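Local atomic coordinates of L-iditol 2-dehydrogenase (Clostridium scindens, PDB entry 4OH1), a protein that probably oxidises L-iditol and related polyols with NAD+ as a zinc-binding dehydrogenase. Residues H51-N56 with D336-K341; R3-T8 with T328-A333; D149-A154 with Q322-L327; A253-G258 with A268-M273. One frame throughout, in Å; residues are numbered along the deposited sequence.

Contact 4 is the buried one and belongs to the Rossmann-type domain, while contacts 1 to 3 lie in the GroES-like, catalytic part of the fold, which N- and C-terminal segments help to build. Contacts 1 and 2 draw on the same helix, 330-338, at its C-terminal and N-terminal ends; they are partly buried and touch through Val7 on Leu53 and Ile52. Contact 3 uses strand 321-326, which leads into that helix, and is a surface contact made by one salt bridge. The chemistry follows the setting: apolar packing without a cross-bond in contact 1, a methyl over a ring plus an arginine bond in contact 2, opposite charges in contact 3, and a tyrosine-to-backbone bond in contact 4.

Contact 1. Residues H51-N56 with D336-K341; sequences HILTGN and DLYSKK
Thr54, on the last turn of helix 48-54, and Tyr338, near the C-terminal end of helix 330-338, bring their CA atoms to 7.8 Å, and beyond them both chains leave helical conformation, at Gly55 and at Lys340, whose phi is positive (53°). The side-chain contact is centred on one flank of the Tyr338 ring. Its CG lies beside the backbone N and anti to the carbonyl carbon (chi1 -56°), a setting that extends the phenol across to the other helix. Thr54 CG2 meets the ring obliquely, 3.7 Å from Tyr338 CD1. Leu53 crosses the tyrosine at about a right angle, with CD1 at the ring edge near its plane, 4.1 Å from Tyr338 CE1. The second methyl, Leu53 CD2, sits 3.9 Å from Tyr338 OH, so both leucine methyls lie on one side of the hydroxyl end. No hydrogen bond crosses between the segments. Lys340, bent at chi2, runs past Thr54 in the opposite direction, but its NZ stays 4.0 Å from Thr54 OG1, too far for a bond; that hydroxyl instead pairs with Thr50 O, back along its own helix. The exit of helix 330-338 is organised by an ST turn, in which Ser339 OG accepts from Lys341 N at 3.1 Å while donating to Asp336 O at 2.7 Å. Val21 of strand 20-26 touches both Leu53 and Tyr338, and Val7 of strand 2-9 packs on Leu53. The two helix ends therefore meet beside those strands, while Leu337 also touches Ile345 of strand 344-348.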
# COMPACT_ATOMS: atom_id res chain seq x y z
N HIS A 51 29.69 -11.41 -14.74
CA HIS A 51 30.04 -9.99 -15.00
C HIS A 51 31.43 -9.64 -14.45
O HIS A 51 32.18 -8.92 -15.09
CB HIS A 51 28.96 -9.04 -14.42
CG HIS A 51 29.21 -7.57 -14.65
ND1 HIS A 51 28.60 -6.85 -15.66
CD2 HIS A 51 29.99 -6.68 -13.98
CE1 HIS A 51 29.00 -5.59 -15.62
NE2 HIS A 51 29.84 -5.46 -14.61
N ILE A 52 31.77 -10.16 -13.26
CA ILE A 52 33.13 -10.00 -12.69
C ILE A 52 34.16 -10.56 -13.66
O ILE A 52 35.20 -9.96 -13.90
CB ILE A 52 33.29 -10.72 -11.29
CG1 ILE A 52 32.43 -10.02 -10.22
CG2 ILE A 52 34.75 -10.75 -10.84
CD1 ILE A 52 32.16 -10.85 -8.96
N LEU A 53 33.82 -11.71 -14.22
CA LEU A 53 34.78 -12.48 -14.96
C LEU A 53 34.90 -12.01 -16.42
O LEU A 53 35.98 -11.76 -16.91
CB LEU A 53 34.38 -13.95 -14.89
CG LEU A 53 34.66 -14.60 -13.53
CD1 LEU A 53 33.72 -15.81 -13.22
CD2 LEU A 53 36.12 -15.00 -13.52
N THR A 54 33.76 -11.89 -17.09
CA THR A 54 33.73 -11.66 -18.52
C THR A 54 33.22 -10.24 -18.83
O THR A 54 33.01 -9.88 -20.00
CB THR A 54 32.83 -12.73 -19.20
OG1 THR A 54 31.50 -12.70 -18.63
CG2 THR A 54 33.46 -14.14 -19.06
N GLY A 55 33.06 -9.43 -17.78
CA GLY A 55 32.29 -8.21 -17.89
C GLY A 55 33.09 -6.92 -17.84
O GLY A 55 34.32 -6.87 -17.51
N ASN A 56 32.33 -5.87 -18.17
CA ASN A 56 32.81 -4.51 -18.20
C ASN A 56 32.49 -3.89 -16.87
O ASN A 56 31.32 -3.82 -16.48
CB ASN A 56 32.12 -3.75 -19.32
CG ASN A 56 32.71 -2.39 -19.53
OD1 ASN A 56 32.33 -1.42 -18.88
ND2 ASN A 56 33.65 -2.30 -20.45
N ASP A 336 30.74 -24.05 -19.03
CA ASP A 336 29.29 -23.98 -19.27
C ASP A 336 28.75 -22.61 -18.96
O ASP A 336 27.99 -22.08 -19.72
CB ASP A 336 28.55 -25.03 -18.47
CG ASP A 336 28.77 -26.40 -19.01
OD1 ASP A 336 29.40 -26.49 -20.06
OD2 ASP A 336 28.36 -27.39 -18.39
N LEU A 337 29.20 -22.01 -17.88
CA LEU A 337 28.79 -20.66 -17.57
C LEU A 337 29.14 -19.69 -18.69
O LEU A 337 28.28 -18.92 -19.14
CB LEU A 337 29.49 -20.19 -16.31
CG LEU A 337 29.06 -18.79 -15.88
CD1 LEU A 337 27.66 -18.86 -15.32
CD2 LEU A 337 30.00 -18.22 -14.85
N TYR A 338 30.41 -19.71 -19.12
CA TYR A 338 30.89 -18.75 -20.11
C TYR A 338 30.18 -18.99 -21.43
O TYR A 338 30.05 -18.07 -22.17
CB TYR A 338 32.42 -18.76 -20.33
CG TYR A 338 33.29 -18.56 -19.08
CD1 TYR A 338 32.96 -17.63 -18.09
CD2 TYR A 338 34.46 -19.31 -18.90
CE1 TYR A 338 33.75 -17.47 -16.97
CE2 TYR A 338 35.24 -19.16 -17.80
CZ TYR A 338 34.89 -18.24 -16.84
OH TYR A 338 35.70 -18.13 -15.75
N SER A 339 29.71 -20.20 -21.70
CA SER A 339 28.92 -20.44 -22.90
C SER A 339 27.62 -19.63 -22.92
O SER A 339 27.02 -19.46 -23.97
CB SER A 339 28.60 -21.93 -23.08
OG SER A 339 27.43 -22.29 -22.36
N LYS A 340 27.16 -19.16 -21.77
CA LYS A 340 25.86 -18.50 -21.70
C LYS A 340 24.68 -19.29 -22.28
O LYS A 340 23.63 -18.73 -22.50
CB LYS A 340 25.96 -17.13 -22.33
CG LYS A 340 26.16 -16.07 -21.29
CD LYS A 340 27.06 -14.97 -21.80
CE LYS A 340 27.33 -13.94 -20.70
NZ LYS A 340 28.39 -12.96 -21.09
N LYS A 341 24.81 -20.60 -22.46
CA LYS A 341 23.70 -21.39 -22.95
C LYS A 341 22.66 -21.71 -21.88
O LYS A 341 21.52 -21.96 -22.26
CB LYS A 341 24.18 -22.73 -23.53
CG LYS A 341 25.26 -22.56 -24.62
CD LYS A 341 25.58 -23.86 -25.35
CE LYS A 341 24.42 -24.20 -26.27
NZ LYS A 341 24.76 -25.26 -27.21

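Contact 2. Residues R3-T8 with T328-A333; sequences RQLFVT and TNYKQA
Leu5 and Tyr330 make the apolar half of this contact, a CH-pi arrangement in which Leu5 CD2 stands 3.8 Å from the ring centroid and only 11° off the ring normal. The methyl is thus over the middle of one face and nearly equidistant from the ring atoms around it. Leu5 CD1 reaches the root of the same side chain, 4.0 Å from Tyr330 CB. On the opposite face lies Lys331 CG, displaced toward the rim, so the phenol is held between a leucine methyl and the aliphatic stem of the next residue. The polar half is Arg3 with Thr328: Arg3 NH1 donates to Thr328 OG1 over 3.2 Å, with an N-H...acceptor angle of 144°. Thr328 OG1 lies at the guanidinium edge, close to its plane, and the bend of the Arg3 chain at chi3 turns NH1 to that hydroxyl.

A second shell fixes these groups. Arg3 NE forms a salt bridge with Glu132 OE2, and the C-terminal residue Glu351 bonds through O to Arg3 NH2 and through OXT to Thr328 OG1. Tyr330 OH is bonded to Met23 N, which pins the far end of the ring; its link to Lys331 NZ is weak. Tyr330 CG lies between its backbone N and carbonyl carbon (chi1 75°), directing the ring from the first turn of its helix toward the sheet. The contact therefore seats the start of helix 330-338 against strand 2-9, with Met23 of the adjacent antiparallel strand 20-26 touching both Arg3 and Leu5.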
# COMPACT_ATOMS: atom_id res chain seq x y z
N ARG A 3 39.11 -27.37 -0.07
CA ARG A 3 39.01 -26.85 -1.45
C ARG A 3 38.15 -25.56 -1.53
O ARG A 3 37.07 -25.50 -1.00
CB ARG A 3 38.41 -27.93 -2.35
CG ARG A 3 39.18 -29.24 -2.29
CD ARG A 3 38.66 -30.26 -3.27
NE ARG A 3 37.30 -30.65 -2.92
CZ ARG A 3 36.47 -31.30 -3.72
NH1 ARG A 3 36.81 -31.63 -4.96
NH2 ARG A 3 35.25 -31.59 -3.27
N GLN A 4 38.66 -24.53 -2.18
CA GLN A 4 37.89 -23.33 -2.43
C GLN A 4 38.29 -22.74 -3.78
O GLN A 4 39.44 -22.81 -4.13
CB GLN A 4 38.13 -22.32 -1.33
CG GLN A 4 37.42 -20.97 -1.53
CD GLN A 4 37.47 -20.10 -0.28
OE1 GLN A 4 38.12 -20.46 0.68
NE2 GLN A 4 36.74 -18.97 -0.28
N LEU A 5 37.32 -22.15 -4.51
CA LEU A 5 37.54 -21.46 -5.77
C LEU A 5 37.68 -19.98 -5.55
O LEU A 5 36.98 -19.43 -4.75
CB LEU A 5 36.35 -21.65 -6.68
CG LEU A 5 35.94 -23.10 -6.84
CD1 LEU A 5 34.78 -23.23 -7.82
CD2 LEU A 5 37.10 -23.92 -7.26
N PHE A 6 38.56 -19.36 -6.33
CA PHE A 6 38.82 -17.94 -6.26
C PHE A 6 38.81 -17.40 -7.67
O PHE A 6 39.13 -18.10 -8.65
CB PHE A 6 40.21 -17.70 -5.65
CG PHE A 6 40.32 -18.08 -4.21
CD1 PHE A 6 40.54 -19.41 -3.83
CD2 PHE A 6 40.19 -17.12 -3.22
CE1 PHE A 6 40.63 -19.77 -2.49
CE2 PHE A 6 40.28 -17.47 -1.86
CZ PHE A 6 40.49 -18.80 -1.50
N VAL A 7 38.44 -16.14 -7.77
CA VAL A 7 38.54 -15.42 -9.02
C VAL A 7 39.99 -15.01 -9.06
O VAL A 7 40.42 -14.27 -8.18
CB VAL A 7 37.66 -14.16 -9.01
CG1 VAL A 7 37.89 -13.32 -10.27
CG2 VAL A 7 36.21 -14.55 -8.93
N THR A 8 40.74 -15.52 -10.05
CA THR A 8 42.18 -15.24 -10.21
C THR A 8 42.52 -14.13 -11.23
O THR A 8 43.54 -13.47 -11.08
CB THR A 8 42.97 -16.54 -10.53
OG1 THR A 8 42.32 -17.28 -11.57
CG2 THR A 8 43.05 -17.44 -9.28
N THR A 328 34.87 -31.05 -8.08
CA THR A 328 36.05 -31.57 -8.76
C THR A 328 36.08 -31.11 -10.20
O THR A 328 37.15 -30.80 -10.73
CB THR A 328 36.06 -33.11 -8.71
OG1 THR A 328 36.01 -33.53 -7.35
CG2 THR A 328 37.30 -33.68 -9.33
N ASN A 329 34.92 -31.09 -10.84
CA ASN A 329 34.84 -30.71 -12.26
C ASN A 329 34.44 -29.27 -12.47
O ASN A 329 33.78 -28.97 -13.45
CB ASN A 329 33.82 -31.60 -12.97
CG ASN A 329 34.28 -33.01 -13.02
OD1 ASN A 329 35.45 -33.27 -12.91
ND2 ASN A 329 33.37 -33.96 -13.16
N TYR A 330 34.83 -28.40 -11.54
CA TYR A 330 34.44 -27.01 -11.61
C TYR A 330 34.87 -26.36 -12.90
O TYR A 330 34.23 -25.41 -13.36
CB TYR A 330 35.03 -26.19 -10.45
CG TYR A 330 36.51 -25.86 -10.56
CD1 TYR A 330 37.47 -26.77 -10.14
CD2 TYR A 330 36.94 -24.64 -11.05
CE1 TYR A 330 38.83 -26.51 -10.23
CE2 TYR A 330 38.30 -24.35 -11.12
CZ TYR A 330 39.24 -25.31 -10.69
OH TYR A 330 40.56 -25.04 -10.77
N LYS A 331 35.96 -26.83 -13.48
CA LYS A 331 36.41 -26.21 -14.69
C LYS A 331 35.36 -26.32 -15.77
O LYS A 331 35.13 -25.35 -16.47
CB LYS A 331 37.81 -26.71 -15.12
CG LYS A 331 38.91 -25.92 -14.38
CD LYS A 331 40.21 -25.91 -15.13
CE LYS A 331 41.35 -26.80 -14.54
NZ LYS A 331 42.10 -26.05 -13.48
N GLN A 332 34.68 -27.46 -15.90
CA GLN A 332 33.62 -27.58 -16.91
C GLN A 332 32.42 -26.70 -16.57
O GLN A 332 31.75 -26.21 -17.47
CB GLN A 332 33.12 -29.00 -17.04
CG GLN A 332 34.02 -29.88 -17.85
CD GLN A 332 34.06 -31.29 -17.30
OE1 GLN A 332 34.71 -31.55 -16.27
NE2 GLN A 332 33.34 -32.20 -17.95
N ALA A 333 32.16 -26.52 -15.29
CA ALA A 333 31.04 -25.70 -14.88
C ALA A 333 31.24 -24.30 -15.33
O ALA A 333 30.29 -23.64 -15.79
CB ALA A 333 30.85 -25.73 -13.38

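Contact 3. Residues D149-A154 with Q322-L327; sequences DLKDYA and QKEHTL
Glu324 and Lys151 join a strand to a short helix through a single salt bridge, and the glutamate can be followed atom by atom. Its CB already lies 4.1 Å from Lys151 NZ, within van der Waals range of the ammonium end. CG is anti to the backbone N (chi1 170°) and the chain stays extended beyond it, which sends the carboxylate straight off the strand. CD is likewise 4.1 Å from Lys151 NZ. At the tip, OE1 accepts from Lys151 NZ at 2.9 Å, the nitrogen arriving nearly in line with the CD-OE1 bond. The lysine methylenes also brush this oxygen, with CE at 3.7 Å and CD at 3.8 Å from Glu324 OE1. The other oxygen, OE2, is hydrogen-bonded to Tyr42 OH, so both carboxylate oxygens have a partner and rotation of the group is restrained from two directions, an environment consistent with an ionised glutamate.

Lys151 answers with CG anti to the backbone N (chi1 177°) and the chain extended beyond it, the two side chains crossing at a slant. Its backbone is positioned by Asp149, the N-cap residue, whose OD1 accepts from Lys151 N at 2.9 Å; the donor comes from the anti side and 31° out of the carboxylate plane. Val346 touches both Lys151 and Glu324, and the Tyr42 side chain, from strand 35-44, touches Lys151 as well. The salt bridge consequently spans from the weakly bonded helix 150-153 over strand 344-348, the parallel neighbour of strand 321-326, at the surface of the mixed sheet.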
# COMPACT_ATOMS: atom_id res chain seq x y z
N ASP A 149 15.44 -31.01 -0.52
CA ASP A 149 16.41 -31.30 -1.57
C ASP A 149 17.33 -30.08 -1.67
O ASP A 149 16.94 -29.02 -2.16
CB ASP A 149 15.69 -31.53 -2.89
CG ASP A 149 16.65 -31.72 -4.07
OD1 ASP A 149 17.84 -31.40 -3.95
OD2 ASP A 149 16.19 -32.19 -5.13
N LEU A 150 18.56 -30.24 -1.20
CA LEU A 150 19.50 -29.15 -1.13
C LEU A 150 19.83 -28.47 -2.46
O LEU A 150 20.27 -27.33 -2.50
CB LEU A 150 20.78 -29.67 -0.49
CG LEU A 150 20.58 -29.93 0.99
CD1 LEU A 150 21.76 -30.70 1.56
CD2 LEU A 150 20.43 -28.65 1.78
N LYS A 151 19.70 -29.19 -3.55
CA LYS A 151 20.02 -28.67 -4.83
C LYS A 151 19.11 -27.50 -5.16
O LYS A 151 19.54 -26.48 -5.64
CB LYS A 151 19.80 -29.77 -5.87
CG LYS A 151 20.03 -29.36 -7.29
CD LYS A 151 19.81 -30.57 -8.19
CE LYS A 151 19.91 -30.20 -9.60
NZ LYS A 151 20.16 -31.38 -10.46
N ASP A 152 17.83 -27.66 -4.90
CA ASP A 152 16.88 -26.61 -5.20
C ASP A 152 17.00 -25.44 -4.29
O ASP A 152 16.81 -24.30 -4.73
CB ASP A 152 15.48 -27.14 -5.11
CG ASP A 152 15.13 -28.09 -6.27
OD1 ASP A 152 15.83 -28.17 -7.31
OD2 ASP A 152 14.13 -28.78 -6.09
N TYR A 153 17.30 -25.69 -3.02
CA TYR A 153 17.43 -24.58 -2.03
C TYR A 153 18.68 -23.77 -2.21
O TYR A 153 18.80 -22.70 -1.66
CB TYR A 153 17.28 -25.09 -0.59
CG TYR A 153 15.84 -25.47 -0.24
CD1 TYR A 153 15.32 -26.67 -0.62
CD2 TYR A 153 15.02 -24.60 0.47
CE1 TYR A 153 14.01 -27.00 -0.34
CE2 TYR A 153 13.74 -24.95 0.80
CZ TYR A 153 13.24 -26.14 0.38
OH TYR A 153 11.94 -26.47 0.67
N ALA A 154 19.64 -24.28 -2.96
CA ALA A 154 20.75 -23.46 -3.37
C ALA A 154 20.27 -22.21 -4.15
O ALA A 154 21.00 -21.23 -4.28
CB ALA A 154 21.67 -24.25 -4.26
N GLN A 322 19.80 -26.28 -15.16
CA GLN A 322 19.98 -27.11 -16.35
C GLN A 322 21.27 -27.85 -16.34
O GLN A 322 21.46 -28.68 -17.18
CB GLN A 322 19.95 -26.25 -17.60
CG GLN A 322 18.70 -25.42 -17.67
CD GLN A 322 18.42 -24.91 -19.03
OE1 GLN A 322 18.94 -23.87 -19.46
NE2 GLN A 322 17.51 -25.59 -19.71
N LYS A 323 22.18 -27.58 -15.41
CA LYS A 323 23.43 -28.33 -15.34
C LYS A 323 23.85 -28.46 -13.90
O LYS A 323 23.76 -27.49 -13.17
CB LYS A 323 24.57 -27.54 -15.99
CG LYS A 323 24.63 -27.63 -17.45
CD LYS A 323 25.32 -28.91 -17.84
CE LYS A 323 25.29 -29.05 -19.34
NZ LYS A 323 26.05 -30.28 -19.60
N GLU A 324 24.36 -29.63 -13.54
CA GLU A 324 24.97 -29.85 -12.25
C GLU A 324 26.34 -30.43 -12.50
O GLU A 324 26.47 -31.37 -13.28
CB GLU A 324 24.15 -30.86 -11.45
CG GLU A 324 24.84 -31.36 -10.16
CD GLU A 324 23.97 -32.35 -9.35
OE1 GLU A 324 22.78 -32.48 -9.71
OE2 GLU A 324 24.47 -32.99 -8.39
N HIS A 325 27.36 -29.89 -11.85
CA HIS A 325 28.70 -30.45 -11.86
C HIS A 325 29.21 -30.66 -10.43
O HIS A 325 28.71 -30.05 -9.50
CB HIS A 325 29.66 -29.51 -12.56
CG HIS A 325 29.38 -29.32 -14.01
ND1 HIS A 325 29.80 -30.20 -14.98
CD2 HIS A 325 28.75 -28.32 -14.67
CE1 HIS A 325 29.45 -29.76 -16.17
NE2 HIS A 325 28.81 -28.61 -16.01
N THR A 326 30.24 -31.49 -10.27
CA THR A 326 30.94 -31.67 -9.00
C THR A 326 31.97 -30.58 -8.84
O THR A 326 32.47 -30.02 -9.84
CB THR A 326 31.66 -32.99 -8.95
OG1 THR A 326 32.56 -33.04 -10.06
CG2 THR A 326 30.67 -34.17 -9.07
N LEU A 327 32.29 -30.23 -7.59
CA LEU A 327 33.37 -29.29 -7.38
C LEU A 327 34.63 -29.76 -8.09
O LEU A 327 35.35 -28.98 -8.66
CB LEU A 327 33.61 -29.08 -5.90
CG LEU A 327 34.75 -28.15 -5.53
CD1 LEU A 327 34.66 -26.82 -6.30
CD2 LEU A 327 34.76 -27.87 -4.00

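Contact 4. Residues A253-G258 with A268-M273; sequences AAAKLG and AVYFAM
The Tyr270 ring has Ala255 CA at its edge, in the ring plane, whereas Ala255 CB approaches obliquely. That methyl is the closest apolar partner across the two segments, 3.5 Å from Tyr270 CE1 and 4.1 Å from Tyr270 CD1. The Tyr270 side chain is also touched by Glu247 of strand 242-247 and by Leu288 of the second subunit. The tyrosine CG lies beside its backbone N, anti to the carbonyl carbon (chi1 -66°), and the side chain points across to the helix, roughly at right angles to its run, until its hydroxyl meets the backbone. There Tyr270 OH donates to Ala255 O at 3.0 Å. The C=O...donor angle is 141°, and the donor is tilted 23° from the carbonyl plane, so a helical carbonyl receives a side-chain partner from off its axis. One turn on, Gly258 C is 4.2 Å from Tyr270 OH, and the CA atoms of Gly258 and Ala268 are 7.4 Å apart. All three touching residues, Ala255, Gly258 and Tyr270, are buried.

Ala255 itself packs on Leu284 of the second subunit, placing the contact next to a subunit interface. Within the chain, helix 252-261 joins strand 242-247 to strand 266-270, which lie side by side and parallel. This is a beta-alpha-beta crossover, in which Tyr270 links the strand to the crossover helix, and the six-strand order 3-2-1-4-5-6 is that of the classical Rossmann fold.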
# COMPACT_ATOMS: atom_id res chain seq x y z
N ALA A 253 19.29 -1.47 -24.89
CA ALA A 253 18.18 -1.66 -25.87
C ALA A 253 16.93 -2.38 -25.27
O ALA A 253 15.80 -2.00 -25.55
CB ALA A 253 18.68 -2.40 -27.10
N ALA A 254 17.16 -3.42 -24.46
CA ALA A 254 16.06 -4.12 -23.78
C ALA A 254 15.40 -3.14 -22.81
O ALA A 254 14.19 -3.09 -22.68
CB ALA A 254 16.58 -5.33 -23.02
N ALA A 255 16.20 -2.34 -22.15
CA ALA A 255 15.65 -1.37 -21.23
C ALA A 255 14.75 -0.37 -21.88
O ALA A 255 13.70 -0.04 -21.36
CB ALA A 255 16.78 -0.68 -20.48
N LYS A 256 15.19 0.18 -23.00
CA LYS A 256 14.36 1.09 -23.75
C LYS A 256 13.10 0.39 -24.29
O LYS A 256 12.01 0.96 -24.28
CB LYS A 256 15.14 1.70 -24.91
CG LYS A 256 14.34 2.72 -25.67
CD LYS A 256 14.98 3.07 -27.03
CE LYS A 256 14.04 3.91 -27.84
NZ LYS A 256 14.57 4.22 -29.09
N LEU A 257 13.25 -0.81 -24.79
CA LEU A 257 12.08 -1.54 -25.31
C LEU A 257 11.04 -1.80 -24.17
O LEU A 257 9.83 -1.60 -24.30
CB LEU A 257 12.54 -2.85 -25.93
CG LEU A 257 11.43 -3.80 -26.37
CD1 LEU A 257 10.52 -3.19 -27.37
CD2 LEU A 257 12.05 -5.10 -26.90
N GLY A 258 11.55 -2.19 -23.02
CA GLY A 258 10.74 -2.29 -21.83
C GLY A 258 9.89 -1.06 -21.56
O GLY A 258 8.69 -1.18 -21.32
N ALA A 268 7.59 -0.45 -14.27
CA ALA A 268 8.82 -1.07 -14.84
C ALA A 268 9.93 -1.13 -13.79
O ALA A 268 10.24 -0.11 -13.15
CB ALA A 268 9.31 -0.28 -16.01
N VAL A 269 10.57 -2.30 -13.70
CA VAL A 269 11.61 -2.56 -12.72
C VAL A 269 12.90 -2.98 -13.44
O VAL A 269 12.94 -3.96 -14.19
CB VAL A 269 11.22 -3.66 -11.76
CG1 VAL A 269 12.26 -3.81 -10.70
CG2 VAL A 269 9.92 -3.30 -11.05
N TYR A 270 13.95 -2.20 -13.15
CA TYR A 270 15.28 -2.38 -13.70
C TYR A 270 16.15 -2.90 -12.60
O TYR A 270 16.59 -2.17 -11.74
CB TYR A 270 15.78 -1.04 -14.27
CG TYR A 270 14.95 -0.60 -15.45
CD1 TYR A 270 15.22 -1.04 -16.74
CD2 TYR A 270 13.85 0.22 -15.28
CE1 TYR A 270 14.43 -0.64 -17.84
CE2 TYR A 270 13.05 0.60 -16.35
CZ TYR A 270 13.36 0.19 -17.63
OH TYR A 270 12.53 0.56 -18.65
N PHE A 271 16.36 -4.20 -12.61
CA PHE A 271 17.07 -4.92 -11.55
C PHE A 271 18.39 -5.56 -11.98
O PHE A 271 19.09 -6.11 -11.16
CB PHE A 271 16.15 -6.03 -10.94
CG PHE A 271 15.79 -7.12 -11.88
CD1 PHE A 271 14.68 -7.03 -12.68
CD2 PHE A 271 16.52 -8.30 -11.91
CE1 PHE A 271 14.32 -8.08 -13.57
CE2 PHE A 271 16.18 -9.35 -12.81
CZ PHE A 271 15.09 -9.24 -13.63
N ALA A 272 18.70 -5.52 -13.28
CA ALA A 272 19.95 -6.04 -13.77
C ALA A 272 21.11 -5.15 -13.32
O ALA A 272 20.94 -4.01 -12.90
CB ALA A 272 19.92 -6.13 -15.25
N MSE A 273 22.30 -5.71 -13.39
CA MSE A 273 23.53 -4.92 -13.30
C MSE A 273 23.85 -4.39 -14.69
O MSE A 273 23.98 -5.18 -15.63
CB MSE A 273 24.68 -5.80 -12.89
CG MSE A 273 24.84 -6.00 -11.42
SE MSE A 273 26.71 -6.40 -11.31
CE MSE A 273 27.36 -4.61 -11.90